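Local coordinates for protein Alpha/beta hydrolase (PDB 3BWX) that probably acts as a hydrolase of the alpha/beta hydrolase family and binds calcium ions in the crystal, at residues R98-G103 with R280-V285; A120-A125 with A226-L231. The protein carries 1 engineered substitution. All coordinates share one frame; numbering follows the deposited sequence.

Contact 1. Residues R98-G103 with R280-V285; sequences RFVAIG and RLLERV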
loop_
_atom_site.group_PDB
_atom_site.type_symbol
_atom_site.label_atom_id
_atom_site.label_comp_id
_atom_site.label_asym_id
_atom_site.label_seq_id
_atom_site.Cartn_x
_atom_site.Cartn_y
_atom_site.Cartn_z
ATOM N N ARG A 98 -4.308 -14.332 -12.697
ATOM C CA ARG A 98 -5.367 -13.313 -12.613
ATOM C C ARG A 98 -5.587 -13.019 -11.151
ATOM O O ARG A 98 -5.575 -13.935 -10.336
ATOM C CB ARG A 98 -6.611 -13.889 -13.194
ATOM C CG ARG A 98 -7.690 -12.939 -13.424
ATOM C CD ARG A 98 -8.768 -13.612 -14.252
ATOM N NE ARG A 98 -9.776 -12.652 -14.624
ATOM C CZ ARG A 98 -11.007 -12.562 -14.123
ATOM N NH1 ARG A 98 -11.464 -13.390 -13.177
ATOM N NH2 ARG A 98 -11.790 -11.594 -14.588
ATOM N N PHE A 99 -5.786 -11.755 -10.805
ATOM C CA PHE A 99 -5.859 -11.344 -9.400
ATOM C C PHE A 99 -6.564 -10.029 -9.254
ATOM O O PHE A 99 -6.665 -9.244 -10.201
ATOM C CB PHE A 99 -4.454 -11.251 -8.743
ATOM C CG PHE A 99 -3.473 -10.333 -9.478
ATOM C CD1 PHE A 99 -2.845 -10.758 -10.616
ATOM C CD2 PHE A 99 -3.218 -9.042 -9.039
ATOM C CE1 PHE A 99 -1.929 -9.918 -11.297
ATOM C CE2 PHE A 99 -2.321 -8.216 -9.718
ATOM C CZ PHE A 99 -1.696 -8.659 -10.850
ATOM N N VAL A 100 -7.084 -9.803 -8.051
ATOM C CA VAL A 100 -7.566 -8.477 -7.643
ATOM C C VAL A 100 -6.393 -7.771 -7.001
ATOM O O VAL A 100 -5.583 -8.404 -6.287
ATOM C CB VAL A 100 -8.757 -8.605 -6.662
ATOM C CG1 VAL A 100 -9.134 -7.248 -6.072
ATOM C CG2 VAL A 100 -9.947 -9.352 -7.349
ATOM N N ALA A 101 -6.241 -6.491 -7.315
ATOM C CA ALA A 101 -5.154 -5.694 -6.767
ATOM C C ALA A 101 -5.739 -4.576 -5.921
ATOM O O ALA A 101 -6.597 -3.803 -6.406
ATOM C CB ALA A 101 -4.283 -5.123 -7.914
ATOM N N ILE A 102 -5.297 -4.438 -4.667
ATOM C CA ILE A 102 -5.655 -3.314 -3.777
ATOM C C ILE A 102 -4.350 -2.597 -3.458
ATOM O O ILE A 102 -3.550 -3.167 -2.766
ATOM C CB ILE A 102 -6.357 -3.782 -2.471
ATOM C CG1 ILE A 102 -7.638 -4.549 -2.791
ATOM C CG2 ILE A 102 -6.555 -2.553 -1.576
ATOM C CD1 ILE A 102 -8.449 -5.006 -1.559
ATOM N N GLY A 103 -4.135 -1.371 -3.951
ATOM C CA GLY A 103 -2.850 -0.687 -3.833
ATOM C C GLY A 103 -2.978 0.685 -3.195
ATOM O O GLY A 103 -3.780 1.530 -3.658
ATOM N N ARG A 280 -18.335 -3.780 -2.761
ATOM C CA ARG A 280 -18.994 -3.511 -4.045
ATOM C C ARG A 280 -18.085 -3.803 -5.219
ATOM O O ARG A 280 -18.531 -4.348 -6.239
ATOM C CB ARG A 280 -19.483 -2.092 -4.123
ATOM C CG ARG A 280 -20.596 -1.751 -3.132
ATOM C CD ARG A 280 -21.267 -0.385 -3.479
ATOM N NE ARG A 280 -20.338 0.756 -3.481
ATOM C CZ ARG A 280 -19.968 1.409 -2.384
ATOM N NH1 ARG A 280 -20.502 1.046 -1.237
ATOM N NH2 ARG A 280 -19.112 2.418 -2.431
ATOM N N LEU A 281 -16.811 -3.478 -5.057
ATOM C CA LEU A 281 -15.784 -3.692 -6.125
ATOM C C LEU A 281 -15.594 -5.166 -6.353
ATOM O O LEU A 281 -15.634 -5.655 -7.478
ATOM C CB LEU A 281 -14.503 -2.932 -5.791
ATOM C CG LEU A 281 -13.278 -3.041 -6.706
ATOM C CD1 LEU A 281 -12.443 -4.350 -6.562
ATOM C CD2 LEU A 281 -13.749 -2.854 -8.151
ATOM N N LEU A 282 -15.521 -5.897 -5.250
ATOM C CA LEU A 282 -15.277 -7.343 -5.308
ATOM C C LEU A 282 -16.443 -8.089 -5.971
ATOM O O LEU A 282 -16.238 -9.167 -6.564
ATOM C CB LEU A 282 -14.999 -7.928 -3.913
ATOM C CG LEU A 282 -13.635 -7.519 -3.352
ATOM C CD1 LEU A 282 -13.475 -7.916 -1.849
ATOM C CD2 LEU A 282 -12.514 -8.088 -4.222
ATOM N N GLU A 283 -17.663 -7.541 -5.881
ATOM C CA GLU A 283 -18.828 -8.141 -6.579
ATOM C C GLU A 283 -18.705 -8.067 -8.078
ATOM O O GLU A 283 -19.403 -8.797 -8.772
ATOM C CB GLU A 283 -20.130 -7.476 -6.188
ATOM C CG GLU A 283 -20.470 -7.643 -4.763
ATOM C CD GLU A 283 -21.796 -7.041 -4.406
ATOM O OE1 GLU A 283 -22.052 -5.858 -4.761
ATOM O OE2 GLU A 283 -22.583 -7.755 -3.748
ATOM N N ARG A 284 -17.823 -7.228 -8.606
ATOM C CA ARG A 284 -17.722 -6.982 -10.036
ATOM C C ARG A 284 -16.689 -7.917 -10.622
ATOM O O ARG A 284 -16.474 -7.916 -11.809
ATOM C CB ARG A 284 -17.364 -5.512 -10.293
ATOM C CG ARG A 284 -18.430 -4.528 -9.823
ATOM C CD ARG A 284 -17.892 -3.113 -9.701
ATOM N NE ARG A 284 -17.527 -2.629 -11.013
ATOM C CZ ARG A 284 -16.819 -1.518 -11.256
ATOM N NH1 ARG A 284 -16.402 -0.702 -10.282
ATOM N NH2 ARG A 284 -16.572 -1.206 -12.517
ATOM N N VAL A 285 -16.068 -8.752 -9.793
ATOM C CA VAL A 285 -15.108 -9.734 -10.280
ATOM C C VAL A 285 -15.807 -10.856 -11.023
ATOM O O VAL A 285 -16.859 -11.305 -10.572
ATOM C CB VAL A 285 -14.302 -10.317 -9.118
ATOM C CG1 VAL A 285 -13.540 -11.601 -9.532
ATOM C CG2 VAL A 285 -13.356 -9.247 -8.598
ATOM O OXT VAL A 285 -15.312 -11.316 -12.063
#
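Val-100 and Val-285 mark the closest backbone approach, with their CA atoms 8.1 Å apart: strand 99-104 meets the C-terminal end of the chain chiefly through side chains, with no hydrogen bond across. This is a helix-on-sheet layer of the alpha/beta hydrolase fold. Strand 99-104 lies inside the central sheet, between strands 32-35 and 122-128, and runs toward a probable nucleophile elbow whose GxSxG pattern begins at Gly-103. Helix 272-282, the last of the chain, lies against the sheet face that carries Val-100. Residues 282-285 make a type I turn, closed by a bond of 3.3 Å from Val-285 N to Leu-282 O, which swings the terminal residue back over the strand.

The two methyls of Val-100 divide the work. With CG1 anti to the backbone N (chi1 172°), that branch faces the helix while CG2 is directed at the terminus. CG1 meets Leu-282 CD2 at 3.9 Å, the two side chains crossing at about a right angle, and lies more loosely beside Leu-281 CD1 at 4.4 Å. CG2 packs methyl to methyl against Val-285 CG2 at 3.6 Å, a snug apolar touch. The leucines extend the layer: Leu-282 also rests on Leu-52 of helix 46-52, and Leu-281 on Ala-124 of strand 122-128. At the edge strand 255-260, Glu-256 makes a salt bridge with Arg-280.

Arg-98, whose side chain is exposed, stretches out with all of its first three torsions close to 180°, alongside the terminal carboxylate. The Val-285 OXT lies at the guanidinium edge, near its plane, 4.3 Å from Arg-98 NH2: opposite charges close together, but too far apart for a salt bridge.

Contact 2. Residues A120-A125 with A226-L231; sequences ARIAAA and ATRPLL
Ala-125 and Leu-230 pair as parallel neighbours, their CA atoms 5.0 Å apart, where strands 122-128 and 230-235 begin to run side by side in the central sheet of the alpha/beta hydrolase fold. Two backbone bonds define the start: Ala-125 N to Pro-229 O at 2.9 Å, and Leu-231 N to Ala-125 O at 3.0 Å. The Ala-125 and Leu-230 side chains share one face, where CB of Ala-125 touches CD1 of Leu-230 at 3.9 Å and Leu-225 of helix 219-225 covers both.

Pro-229 has no N-H to offer the next carbonyl back; its CD sits 3.6 Å from Ala-123 O, just where the first strand turns a corner. Arg-228, one residue earlier, bonds Ile-122 O instead. Bent at chi2 and chi3 (-62° and -55°), its chain crosses the Ile-122 side chain at a slant and presents the guanidinium edge side-on to that residue's carbonyl. NE reaches Ile-122 O at 2.8 Å and NH2 reaches the same oxygen at 3.0 Å, with the oxygen essentially in the guanidinium plane. The Pro-229 CD lies over the centre of one guanidinium face, 3.8 Å above it.

Two donors on one oxygen fix the rotation of the planar group and would be expected to polarise the Ile-122 carbonyl; the charged side chain thus supplies polar links between the segments just before the parallel pairing starts.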
loop_
_atom_site.group_PDB
_atom_site.type_symbol
_atom_site.label_atom_id
_atom_site.label_comp_id
_atom_site.label_asym_id
_atom_site.label_seq_id
_atom_site.Cartn_x
_atom_site.Cartn_y
_atom_site.Cartn_z
ATOM N N ALA A 120 -5.824 -7.582 -18.793
ATOM C CA ALA A 120 -6.774 -8.655 -18.553
ATOM C C ALA A 120 -6.388 -9.489 -17.340
ATOM O O ALA A 120 -7.214 -10.220 -16.803
ATOM C CB ALA A 120 -6.880 -9.550 -19.774
ATOM N N ARG A 121 -5.139 -9.397 -16.892
ATOM C CA ARG A 121 -4.712 -10.123 -15.710
ATOM C C ARG A 121 -5.387 -9.585 -14.423
ATOM O O ARG A 121 -5.359 -10.243 -13.370
ATOM C CB ARG A 121 -3.170 -10.038 -15.546
ATOM C CG ARG A 121 -2.685 -8.705 -14.935
ATOM C CD ARG A 121 -1.222 -8.363 -15.126
ATOM N NE ARG A 121 -0.336 -9.385 -14.635
ATOM C CZ ARG A 121 0.981 -9.247 -14.431
ATOM N NH1 ARG A 121 1.624 -8.095 -14.598
ATOM N NH2 ARG A 121 1.679 -10.315 -14.024
ATOM N N ILE A 122 -5.913 -8.356 -14.481
ATOM C CA ILE A 122 -6.505 -7.702 -13.322
ATOM C C ILE A 122 -7.980 -8.040 -13.349
ATOM O O ILE A 122 -8.724 -7.591 -14.222
ATOM C CB ILE A 122 -6.341 -6.160 -13.386
ATOM C CG1 ILE A 122 -4.858 -5.760 -13.374
ATOM C CG2 ILE A 122 -7.135 -5.465 -12.246
ATOM C CD1 ILE A 122 -4.083 -6.120 -12.093
ATOM N N ALA A 123 -8.435 -8.834 -12.391
ATOM C CA ALA A 123 -9.864 -9.139 -12.269
ATOM C C ALA A 123 -10.664 -7.906 -11.860
ATOM O O ALA A 123 -11.759 -7.695 -12.346
ATOM C CB ALA A 123 -10.066 -10.307 -11.286
ATOM N N ALA A 124 -10.090 -7.141 -10.954
ATOM C CA ALA A 124 -10.625 -5.869 -10.480
ATOM C C ALA A 124 -9.533 -5.203 -9.662
ATOM O O ALA A 124 -8.541 -5.872 -9.264
ATOM C CB ALA A 124 -11.909 -6.098 -9.655
ATOM N N ALA A 125 -9.688 -3.913 -9.355
ATOM C CA ALA A 125 -8.669 -3.203 -8.624
ATOM C C ALA A 125 -9.271 -2.074 -7.770
ATOM O O ALA A 125 -10.340 -1.528 -8.036
ATOM C CB ALA A 125 -7.584 -2.651 -9.537
ATOM N N ALA A 226 -8.093 1.345 -15.745
ATOM C CA ALA A 226 -9.502 1.683 -15.766
ATOM C C ALA A 226 -10.327 0.982 -16.820
ATOM O O ALA A 226 -11.556 1.128 -16.825
ATOM C CB ALA A 226 -9.653 3.187 -15.924
ATOM N N THR A 227 -9.694 0.252 -17.741
ATOM C CA THR A 227 -10.446 -0.692 -18.567
ATOM C C THR A 227 -10.989 -1.932 -17.824
ATOM O O THR A 227 -11.771 -2.715 -18.402
ATOM C CB THR A 227 -9.633 -1.183 -19.819
ATOM O OG1 THR A 227 -8.568 -2.048 -19.395
ATOM C CG2 THR A 227 -9.072 -0.005 -20.633
ATOM N N ARG A 228 -10.561 -2.129 -16.567
ATOM C CA ARG A 228 -10.961 -3.239 -15.736
ATOM C C ARG A 228 -11.811 -2.623 -14.621
ATOM O O ARG A 228 -11.680 -1.414 -14.378
ATOM C CB ARG A 228 -9.724 -3.928 -15.165
ATOM C CG ARG A 228 -8.656 -4.260 -16.255
ATOM C CD ARG A 228 -9.177 -5.226 -17.324
ATOM N NE ARG A 228 -9.662 -6.384 -16.618
ATOM C CZ ARG A 228 -10.865 -6.917 -16.715
ATOM N NH1 ARG A 228 -11.735 -6.495 -17.627
ATOM N NH2 ARG A 228 -11.195 -7.906 -15.904
ATOM N N PRO A 229 -12.643 -3.434 -13.934
ATOM C CA PRO A 229 -13.440 -2.894 -12.802
ATOM C C PRO A 229 -12.568 -2.218 -11.767
ATOM O O PRO A 229 -11.566 -2.807 -11.299
ATOM C CB PRO A 229 -14.132 -4.125 -12.233
ATOM C CG PRO A 229 -14.166 -5.102 -13.393
ATOM C CD PRO A 229 -12.941 -4.846 -14.209
ATOM N N LEU A 230 -12.920 -0.991 -11.406
ATOM C CA LEU A 230 -12.051 -0.140 -10.612
ATOM C C LEU A 230 -12.832 0.683 -9.627
ATOM O O LEU A 230 -13.812 1.348 -9.967
ATOM C CB LEU A 230 -11.208 0.781 -11.522
ATOM C CG LEU A 230 -10.152 1.656 -10.831
ATOM C CD1 LEU A 230 -9.044 0.930 -10.039
ATOM C CD2 LEU A 230 -9.516 2.585 -11.922
ATOM N N LEU A 231 -12.295 0.675 -8.417
ATOM C CA LEU A 231 -12.636 1.593 -7.345
ATOM C C LEU A 231 -11.442 2.468 -7.027
ATOM O O LEU A 231 -10.313 1.959 -6.881
ATOM C CB LEU A 231 -12.989 0.806 -6.082
ATOM C CG LEU A 231 -13.104 1.580 -4.728
ATOM C CD1 LEU A 231 -14.262 2.595 -4.738
ATOM C CD2 LEU A 231 -13.242 0.585 -3.528
#

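After the first four strands of the sheet, the chain lays down strand 99-104, then helix 106-117, and returns through 120-125 as the next parallel strand. Probable backbone bonds from Phe-99 N to Arg-121 O and from Ala-123 N to Phe-99 O join the first segments of the two contacts. About a hundred residues later, including the helices from 136 to 185 and helix 219-225, residues 226-231 close contact 2 on the far side of 120-125. The chain then adds strand 255-260 and helix 272-282, whose end closes contact 1. Contact 2 is therefore nested within contact 1: one joins strand to strand in the sheet, the other packs the end of the C-terminal helix against it.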